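PDB 3QWN: hypothetical nigD-like protein from Bacteroides caccae, which is probably an immunity protein, as its kinship with the NigD-like family suggests. Local coordinates for residues L75-P83 with Y163-Y171; Q125-D133 with T142-D150. All blocks are in the same frame, centred on the assembly; numbering follows the deposited sequence.

Interaction 1 (L75-P83 with Y163-Y171); sequences LQSLVTPTP and YLSVPLDKY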
loop_
_atom_site.group_PDB
_atom_site.type_symbol
_atom_site.label_atom_id
_atom_site.label_comp_id
_atom_site.label_asym_id
_atom_site.label_seq_id
_atom_site.Cartn_x
_atom_site.Cartn_y
_atom_site.Cartn_z
ATOM N N LEU A 75 9.720 -8.110 -9.648
ATOM C CA LEU A 75 8.849 -6.941 -9.601
ATOM C C LEU A 75 7.439 -7.366 -9.695
ATOM O O LEU A 75 7.117 -8.232 -10.506
ATOM C CB LEU A 75 9.099 -5.953 -10.747
ATOM C CG LEU A 75 10.287 -5.032 -10.691
ATOM C CD1 LEU A 75 10.416 -4.281 -12.021
ATOM C CD2 LEU A 75 10.203 -4.037 -9.526
ATOM N N GLN A 76 6.580 -6.751 -8.891
ATOM C CA GLN A 76 5.150 -6.987 -8.993
ATOM C C GLN A 76 4.405 -5.751 -8.517
ATOM O O GLN A 76 4.941 -4.930 -7.779
ATOM C CB GLN A 76 4.693 -8.263 -8.278
ATOM C CG GLN A 76 4.661 -8.180 -6.781
ATOM C CD GLN A 76 4.319 -9.521 -6.207
ATOM O OE1 GLN A 76 5.052 -10.515 -6.362
ATOM N NE2 GLN A 76 3.217 -9.564 -5.497
ATOM N N SER A 77 3.195 -5.606 -8.983
ATOM C CA SER A 77 2.365 -4.482 -8.641
ATOM C C SER A 77 1.857 -4.574 -7.206
ATOM O O SER A 77 1.886 -5.640 -6.564
ATOM C CB SER A 77 1.189 -4.419 -9.605
ATOM O OG SER A 77 0.317 -5.519 -9.394
ATOM N N LEU A 78 1.397 -3.432 -6.712
ATOM C CA LEU A 78 0.728 -3.315 -5.427
ATOM C C LEU A 78 -0.484 -2.418 -5.657
ATOM O O LEU A 78 -0.576 -1.760 -6.713
ATOM C CB LEU A 78 1.650 -2.834 -4.288
ATOM C CG LEU A 78 2.456 -1.543 -4.432
ATOM C CD1 LEU A 78 1.588 -0.331 -4.289
ATOM C CD2 LEU A 78 3.461 -1.441 -3.332
ATOM N N VAL A 79 -1.431 -2.414 -4.704
ATOM C CA VAL A 79 -2.654 -1.612 -4.842
ATOM C C VAL A 79 -2.360 -0.257 -4.227
ATOM O O VAL A 79 -1.834 -0.204 -3.116
ATOM C CB VAL A 79 -3.887 -2.316 -4.198
ATOM C CG1 VAL A 79 -5.179 -1.601 -4.535
ATOM C CG2 VAL A 79 -3.977 -3.782 -4.624
ATOM N N THR A 80 -2.670 0.831 -4.943
ATOM C CA THR A 80 -2.532 2.213 -4.451
ATOM C C THR A 80 -3.942 2.814 -4.367
ATOM O O THR A 80 -4.339 3.551 -5.272
ATOM C CB THR A 80 -1.561 3.077 -5.288
ATOM O OG1 THR A 80 -1.881 2.942 -6.672
ATOM C CG2 THR A 80 -0.088 2.747 -5.026
ATOM N N PRO A 81 -4.755 2.447 -3.345
ATOM C CA PRO A 81 -6.124 2.979 -3.304
ATOM C C PRO A 81 -6.165 4.405 -2.758
ATOM O O PRO A 81 -5.619 4.711 -1.681
ATOM C CB PRO A 81 -6.871 1.993 -2.401
ATOM C CG PRO A 81 -5.820 1.422 -1.486
ATOM C CD PRO A 81 -4.475 1.568 -2.183
ATOM N N THR A 82 -6.824 5.294 -3.521
ATOM C CA THR A 82 -6.988 6.672 -3.080
ATOM C C THR A 82 -8.177 6.687 -2.107
ATOM O O THR A 82 -9.255 6.194 -2.481
ATOM C CB THR A 82 -7.143 7.642 -4.270
ATOM O OG1 THR A 82 -5.973 7.567 -5.088
ATOM C CG2 THR A 82 -7.333 9.095 -3.811
ATOM N N PRO A 83 -7.999 7.203 -0.858
ATOM C CA PRO A 83 -9.142 7.268 0.071
ATOM C C PRO A 83 -10.293 8.088 -0.530
ATOM O O PRO A 83 -10.081 9.193 -1.042
ATOM C CB PRO A 83 -8.550 7.947 1.322
ATOM C CG PRO A 83 -7.088 7.752 1.204
ATOM C CD PRO A 83 -6.792 7.810 -0.257
ATOM N N TYR A 163 -0.562 -6.397 -0.952
ATOM C CA TYR A 163 0.236 -5.237 -0.607
ATOM C C TYR A 163 -0.489 -3.970 -1.004
ATOM O O TYR A 163 -0.854 -3.821 -2.157
ATOM C CB TYR A 163 1.610 -5.341 -1.309
ATOM C CG TYR A 163 2.321 -6.639 -0.995
ATOM C CD1 TYR A 163 3.072 -6.786 0.172
ATOM C CD2 TYR A 163 2.226 -7.737 -1.855
ATOM C CE1 TYR A 163 3.737 -7.988 0.461
ATOM C CE2 TYR A 163 2.873 -8.946 -1.566
ATOM C CZ TYR A 163 3.648 -9.058 -0.426
ATOM O OH TYR A 163 4.306 -10.244 -0.181
ATOM N N LEU A 164 -0.695 -3.063 -0.039
ATOM C CA LEU A 164 -1.351 -1.775 -0.252
ATOM C C LEU A 164 -0.438 -0.609 0.157
ATOM O O LEU A 164 0.237 -0.681 1.166
ATOM C CB LEU A 164 -2.665 -1.705 0.570
ATOM C CG LEU A 164 -3.941 -2.257 -0.074
ATOM C CD1 LEU A 164 -3.934 -3.792 -0.155
ATOM C CD2 LEU A 164 -5.127 -1.821 0.694
ATOM N N SER A 165 -0.449 0.471 -0.616
ATOM C CA SER A 165 0.265 1.707 -0.316
ATOM C C SER A 165 -0.749 2.798 -0.514
ATOM O O SER A 165 -1.095 3.105 -1.658
ATOM C CB SER A 165 1.489 1.884 -1.211
ATOM O OG SER A 165 2.689 1.479 -0.578
ATOM N N VAL A 166 -1.360 3.257 0.583
ATOM C CA VAL A 166 -2.395 4.282 0.541
ATOM C C VAL A 166 -1.729 5.671 0.419
ATOM O O VAL A 166 -1.085 6.099 1.388
ATOM C CB VAL A 166 -3.348 4.221 1.774
ATOM C CG1 VAL A 166 -4.502 5.195 1.606
ATOM C CG2 VAL A 166 -3.869 2.811 2.015
ATOM N N PRO A 167 -1.904 6.404 -0.723
ATOM C CA PRO A 167 -1.308 7.763 -0.837
ATOM C C PRO A 167 -1.899 8.763 0.156
ATOM O O PRO A 167 -3.112 8.806 0.325
ATOM C CB PRO A 167 -1.623 8.171 -2.282
ATOM C CG PRO A 167 -2.799 7.338 -2.666
ATOM C CD PRO A 167 -2.640 6.030 -1.951
ATOM N N LEU A 168 -1.046 9.566 0.809
ATOM C CA LEU A 168 -1.494 10.525 1.824
ATOM C C LEU A 168 -1.224 11.993 1.429
ATOM O O LEU A 168 -1.344 12.891 2.267
ATOM C CB LEU A 168 -0.827 10.213 3.187
ATOM C CG LEU A 168 -0.943 8.802 3.736
ATOM C CD1 LEU A 168 -0.025 8.625 4.942
ATOM C CD2 LEU A 168 -2.377 8.446 4.060
ATOM N N ASP A 169 -0.926 12.234 0.146
ATOM C CA ASP A 169 -0.635 13.563 -0.411
ATOM C C ASP A 169 -1.827 14.526 -0.304
ATOM O O ASP A 169 -1.611 15.726 -0.091
ATOM C CB ASP A 169 -0.175 13.435 -1.873
ATOM C CG ASP A 169 0.977 12.459 -2.051
ATOM O OD1 ASP A 169 2.038 12.661 -1.413
ATOM O OD2 ASP A 169 0.793 11.448 -2.761
ATOM N N LYS A 170 -3.070 13.999 -0.381
ATOM C CA LYS A 170 -4.307 14.783 -0.309
ATOM C C LYS A 170 -4.542 15.444 1.064
ATOM O O LYS A 170 -5.423 16.301 1.188
ATOM C CB LYS A 170 -5.532 13.925 -0.702
ATOM C CG LYS A 170 -5.966 12.825 0.281
ATOM C CD LYS A 170 -7.298 12.176 -0.127
ATOM C CE LYS A 170 -8.464 13.081 0.186
ATOM N NZ LYS A 170 -9.757 12.497 -0.258
ATOM N N TYR A 171 -3.772 15.054 2.078
ATOM C CA TYR A 171 -3.930 15.575 3.442
ATOM C C TYR A 171 -2.940 16.705 3.733
ATOM O O TYR A 171 -3.131 17.459 4.693
ATOM C CB TYR A 171 -3.804 14.431 4.471
ATOM C CG TYR A 171 -4.789 13.310 4.209
ATOM C CD1 TYR A 171 -6.163 13.544 4.216
ATOM C CD2 TYR A 171 -4.349 12.030 3.885
ATOM C CE1 TYR A 171 -7.075 12.528 3.925
ATOM C CE2 TYR A 171 -5.251 11.003 3.600
ATOM C CZ TYR A 171 -6.612 11.259 3.616
ATOM O OH TYR A 171 -7.506 10.253 3.353
#

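Interaction 2 (Q125-D133 with T142-D150); sequences QHVFGIVED and TVNMLLYHD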
loop_
_atom_site.group_PDB
_atom_site.type_symbol
_atom_site.label_atom_id
_atom_site.label_comp_id
_atom_site.label_asym_id
_atom_site.label_seq_id
_atom_site.Cartn_x
_atom_site.Cartn_y
_atom_site.Cartn_z
ATOM N N GLN A 125 -11.165 -11.593 -8.872
ATOM C CA GLN A 125 -10.355 -10.422 -8.569
ATOM C C GLN A 125 -10.726 -9.897 -7.198
ATOM O O GLN A 125 -11.899 -9.736 -6.889
ATOM C CB GLN A 125 -10.528 -9.337 -9.661
ATOM C CG GLN A 125 -9.596 -8.119 -9.573
ATOM C CD GLN A 125 -8.108 -8.426 -9.604
ATOM O OE1 GLN A 125 -7.602 -9.215 -10.402
ATOM N NE2 GLN A 125 -7.365 -7.784 -8.723
ATOM N N HIS A 126 -9.711 -9.698 -6.352
ATOM C CA HIS A 126 -9.856 -9.152 -5.024
ATOM C C HIS A 126 -9.675 -7.653 -5.191
ATOM O O HIS A 126 -8.647 -7.196 -5.695
ATOM C CB HIS A 126 -8.874 -9.800 -4.039
ATOM C CG HIS A 126 -9.243 -11.209 -3.675
ATOM N ND1 HIS A 126 -9.819 -11.516 -2.459
ATOM C CD2 HIS A 126 -9.141 -12.345 -4.402
ATOM C CE1 HIS A 126 -10.016 -12.821 -2.471
ATOM N NE2 HIS A 126 -9.627 -13.361 -3.620
ATOM N N VAL A 127 -10.738 -6.905 -4.910
ATOM C CA VAL A 127 -10.753 -5.458 -5.090
ATOM C C VAL A 127 -10.622 -4.785 -3.722
ATOM O O VAL A 127 -11.391 -5.073 -2.806
ATOM C CB VAL A 127 -12.007 -4.963 -5.883
ATOM C CG1 VAL A 127 -11.931 -3.459 -6.147
ATOM C CG2 VAL A 127 -12.170 -5.726 -7.197
ATOM N N PHE A 128 -9.597 -3.926 -3.592
ATOM C CA PHE A 128 -9.298 -3.169 -2.393
ATOM C C PHE A 128 -9.555 -1.679 -2.612
ATOM O O PHE A 128 -9.353 -1.170 -3.719
ATOM C CB PHE A 128 -7.854 -3.388 -1.949
ATOM C CG PHE A 128 -7.569 -4.804 -1.519
ATOM C CD1 PHE A 128 -7.934 -5.254 -0.244
ATOM C CD2 PHE A 128 -6.934 -5.694 -2.382
ATOM C CE1 PHE A 128 -7.699 -6.571 0.143
ATOM C CE2 PHE A 128 -6.677 -7.006 -1.984
ATOM C CZ PHE A 128 -7.085 -7.440 -0.732
ATOM N N GLY A 129 -9.959 -1.007 -1.530
ATOM C CA GLY A 129 -10.169 0.425 -1.472
ATOM C C GLY A 129 -10.083 0.911 -0.038
ATOM O O GLY A 129 -9.956 0.116 0.894
ATOM N N ILE A 130 -10.149 2.228 0.142
ATOM C CA ILE A 130 -10.165 2.891 1.425
ATOM C C ILE A 130 -11.395 3.782 1.470
ATOM O O ILE A 130 -11.553 4.672 0.624
ATOM C CB ILE A 130 -8.854 3.684 1.704
ATOM C CG1 ILE A 130 -7.609 2.750 1.846
ATOM C CG2 ILE A 130 -9.017 4.633 2.922
ATOM C CD1 ILE A 130 -7.576 1.797 3.145
ATOM N N VAL A 131 -12.276 3.521 2.444
ATOM C CA VAL A 131 -13.470 4.323 2.689
ATOM C C VAL A 131 -13.051 5.409 3.682
ATOM O O VAL A 131 -12.648 5.107 4.801
ATOM C CB VAL A 131 -14.685 3.492 3.166
ATOM C CG1 VAL A 131 -15.940 4.356 3.221
ATOM C CG2 VAL A 131 -14.899 2.274 2.266
ATOM N N GLU A 132 -13.089 6.661 3.230
ATOM C CA GLU A 132 -12.654 7.837 3.966
ATOM C C GLU A 132 -13.808 8.544 4.683
ATOM O O GLU A 132 -14.874 8.799 4.098
ATOM C CB GLU A 132 -11.974 8.806 2.982
ATOM C CG GLU A 132 -11.401 10.071 3.589
ATOM C CD GLU A 132 -10.974 11.084 2.551
ATOM O OE1 GLU A 132 -11.846 11.576 1.797
ATOM O OE2 GLU A 132 -9.762 11.390 2.491
ATOM N N ASP A 133 -13.553 8.901 5.952
ATOM C CA ASP A 133 -14.461 9.686 6.786
ATOM C C ASP A 133 -13.666 10.848 7.361
ATOM O O ASP A 133 -12.715 10.630 8.111
ATOM C CB ASP A 133 -15.141 8.848 7.884
ATOM C CG ASP A 133 -15.844 9.686 8.942
ATOM O OD1 ASP A 133 -16.588 10.615 8.565
ATOM O OD2 ASP A 133 -15.635 9.423 10.143
ATOM N N THR A 142 -8.082 14.176 12.520
ATOM C CA THR A 142 -8.242 12.728 12.402
ATOM C C THR A 142 -8.833 12.361 11.039
ATOM O O THR A 142 -9.857 12.918 10.630
ATOM C CB THR A 142 -9.097 12.182 13.552
ATOM O OG1 THR A 142 -8.484 12.529 14.798
ATOM C CG2 THR A 142 -9.311 10.672 13.469
ATOM N N VAL A 143 -8.168 11.411 10.347
ATOM C CA VAL A 143 -8.604 10.822 9.084
ATOM C C VAL A 143 -9.028 9.382 9.397
ATOM O O VAL A 143 -8.184 8.559 9.779
ATOM C CB VAL A 143 -7.514 10.869 7.977
ATOM C CG1 VAL A 143 -7.985 10.161 6.716
ATOM C CG2 VAL A 143 -7.086 12.300 7.674
ATOM N N ASN A 144 -10.329 9.094 9.268
ATOM C CA ASN A 144 -10.835 7.748 9.502
ATOM C C ASN A 144 -10.820 6.974 8.203
ATOM O O ASN A 144 -11.324 7.451 7.189
ATOM C CB ASN A 144 -12.217 7.772 10.125
ATOM C CG ASN A 144 -12.195 8.226 11.556
ATOM O OD1 ASN A 144 -11.665 7.555 12.432
ATOM N ND2 ASN A 144 -12.753 9.395 11.823
HETATM N N MSE A 145 -10.178 5.792 8.222
HETATM C CA MSE A 145 -10.053 4.921 7.057
HETATM C C MSE A 145 -10.601 3.549 7.349
HETATM O O MSE A 145 -10.288 2.961 8.376
HETATM C CB MSE A 145 -8.598 4.806 6.616
HETATM C CG MSE A 145 -8.010 6.096 6.115
HETATM SE SE MSE A 145 -6.301 5.757 5.306
HETATM C CE MSE A 145 -5.777 7.605 4.981
ATOM N N LEU A 146 -11.443 3.051 6.466
ATOM C CA LEU A 146 -12.005 1.712 6.574
ATOM C C LEU A 146 -11.616 0.957 5.333
ATOM O O LEU A 146 -11.818 1.462 4.230
ATOM C CB LEU A 146 -13.533 1.728 6.757
ATOM C CG LEU A 146 -14.277 0.372 6.707
ATOM C CD1 LEU A 146 -13.790 -0.608 7.822
ATOM C CD2 LEU A 146 -15.776 0.595 6.822
ATOM N N LEU A 147 -11.029 -0.241 5.511
ATOM C CA LEU A 147 -10.646 -1.051 4.378
ATOM C C LEU A 147 -11.886 -1.599 3.657
ATOM O O LEU A 147 -12.781 -2.183 4.285
ATOM C CB LEU A 147 -9.713 -2.217 4.782
ATOM C CG LEU A 147 -9.193 -3.074 3.625
ATOM C CD1 LEU A 147 -8.143 -2.345 2.815
ATOM C CD2 LEU A 147 -8.700 -4.389 4.106
ATOM N N TYR A 148 -11.909 -1.396 2.338
ATOM C CA TYR A 148 -12.871 -1.976 1.437
ATOM C C TYR A 148 -12.191 -3.204 0.823
ATOM O O TYR A 148 -11.069 -3.095 0.303
ATOM C CB TYR A 148 -13.301 -0.958 0.364
ATOM C CG TYR A 148 -14.130 -1.544 -0.761
ATOM C CD1 TYR A 148 -13.529 -2.251 -1.803
ATOM C CD2 TYR A 148 -15.502 -1.329 -0.829
ATOM C CE1 TYR A 148 -14.286 -2.810 -2.830
ATOM C CE2 TYR A 148 -16.263 -1.839 -1.881
ATOM C CZ TYR A 148 -15.650 -2.584 -2.877
ATOM O OH TYR A 148 -16.381 -3.097 -3.921
ATOM N N HIS A 149 -12.846 -4.364 0.894
ATOM C CA HIS A 149 -12.317 -5.571 0.286
ATOM C C HIS A 149 -13.460 -6.390 -0.274
ATOM O O HIS A 149 -14.306 -6.877 0.477
ATOM C CB HIS A 149 -11.431 -6.407 1.250
ATOM C CG HIS A 149 -11.033 -7.751 0.692
ATOM N ND1 HIS A 149 -11.036 -8.884 1.481
ATOM C CD2 HIS A 149 -10.696 -8.107 -0.581
ATOM C CE1 HIS A 149 -10.671 -9.882 0.681
ATOM N NE2 HIS A 149 -10.469 -9.460 -0.570
ATOM N N ASP A 150 -13.471 -6.539 -1.604
ATOM C CA ASP A 150 -14.436 -7.352 -2.331
ATOM C C ASP A 150 -13.704 -8.568 -2.885
ATOM O O ASP A 150 -12.861 -8.422 -3.768
ATOM C CB ASP A 150 -15.103 -6.532 -3.444
ATOM C CG ASP A 150 -16.249 -7.198 -4.194
ATOM O OD1 ASP A 150 -16.744 -8.257 -3.722
ATOM O OD2 ASP A 150 -16.666 -6.646 -5.240
HETATM O O HOH W 1 -12.232 11.981 10.816
#

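Interaction 1 (L75-P83 with Y163-Y171)
V79 and L164 form a single bridge between the two backbones, and V79 uses both of its polar backbone atoms in it. V79 N donates to Y163 O at 3.0 Å, nearly straight at 170°. V79 O accepts S165 N at 2.9 Å, and L164 CA adds a CH···O contact to the same oxygen. On the partner segment, S165 O receives T80 CA at 3.3 Å in a second contact of this kind.

Beyond T80 the bridge gives way to side chains. P81 CG rests against L164 CD2. P83 CG lies 3.7 Å from V166 CG1, the branch set anti to the backbone N (chi1 -173°). P83 also meets the hydroxyl end of Y171. K170 NZ reaches P83 O at 3.4 Å, a weak bond. The stronger partner of K170 is E132, by a salt bridge, and E132 also takes the hydroxyl of Y171. S165 OG is held by N113 and R54, while L78 CD1 packs on S165 CB.

L78 and Y163 touch strand 52-63 of the N-terminal sheet. L164 and V166 pair through their backbones with strand 111-120. P81, P83 and V166 pack on I130 of strand 127-133, and L164 packs on L147 of strand 142-150.

Interaction 2 (Q125-D133 with T142-D150)
Strands 127-133 and 142-150 run antiparallel at 155°, with four hydrogen-bonded pairs (V127-D150, G129-Y148, V131-L146, D133-N144), each joined by two backbone bonds, alternating with three non-hydrogen-bonded ones.

One face carries H149, F128, L147, I130, M145 and E132. H126 ND1 and H149 NE2 share a hydrogen bond of 2.9 Å at 170°, and either ring may be the donor. The rings meet rim to rim. The far nitrogens are held too, H126 NE2 by D154 and H149 ND1 by the carbonyl of D98, so both imidazoles are fixed in rotation. F128 lies alongside H149 with its plane 11° from that of the imidazole. The two rings are slid apart, and F128 CE1 sits over one face of H149, 3.4 Å from CD2. Further along, I130 CG2 touches CB, CG and SE of the extended selenomethionine M145.

On the other face Y148 CB packs near G129 and V131. With CG anti to its own N, the Y148 ring runs beside V127, CE1 4.1 Å from V127 CG1. Y148 N stands above the carbonyl plane of G129 in its bond to that oxygen. At the end of the pair, N144 ND2 reaches D133 OD2 in a weak bond. N144 ND2 is also bonded to E136, and D133 OD2 to S135. A water joins D133 O to T142 O.

F128, I130 and L147 face strand 158-167. This is the antiparallel pairing and facing-sheet packing of a beta sandwich, the fold named for this C-terminal domain.

Overall arrangement
The centres of the two interactions lie 11 Å apart. Interaction 2 is nested along the chain inside the loop that interaction 1 closes: 75-83 comes first, then 125-133, 142-150 and 163-171. Interaction 2 joins two strands of the five-stranded sheet of the C-terminal domain. Interaction 1 sets the segment that leaves the N-terminal sheet beside strand 158-167, at the edge of the three-stranded sheet. E132 of interaction 2 is shared with K170 and Y171 of interaction 1, and Y171 also packs on V143 and M145 of interaction 2. The connection between the domains is thus packed against the C-terminal sandwich.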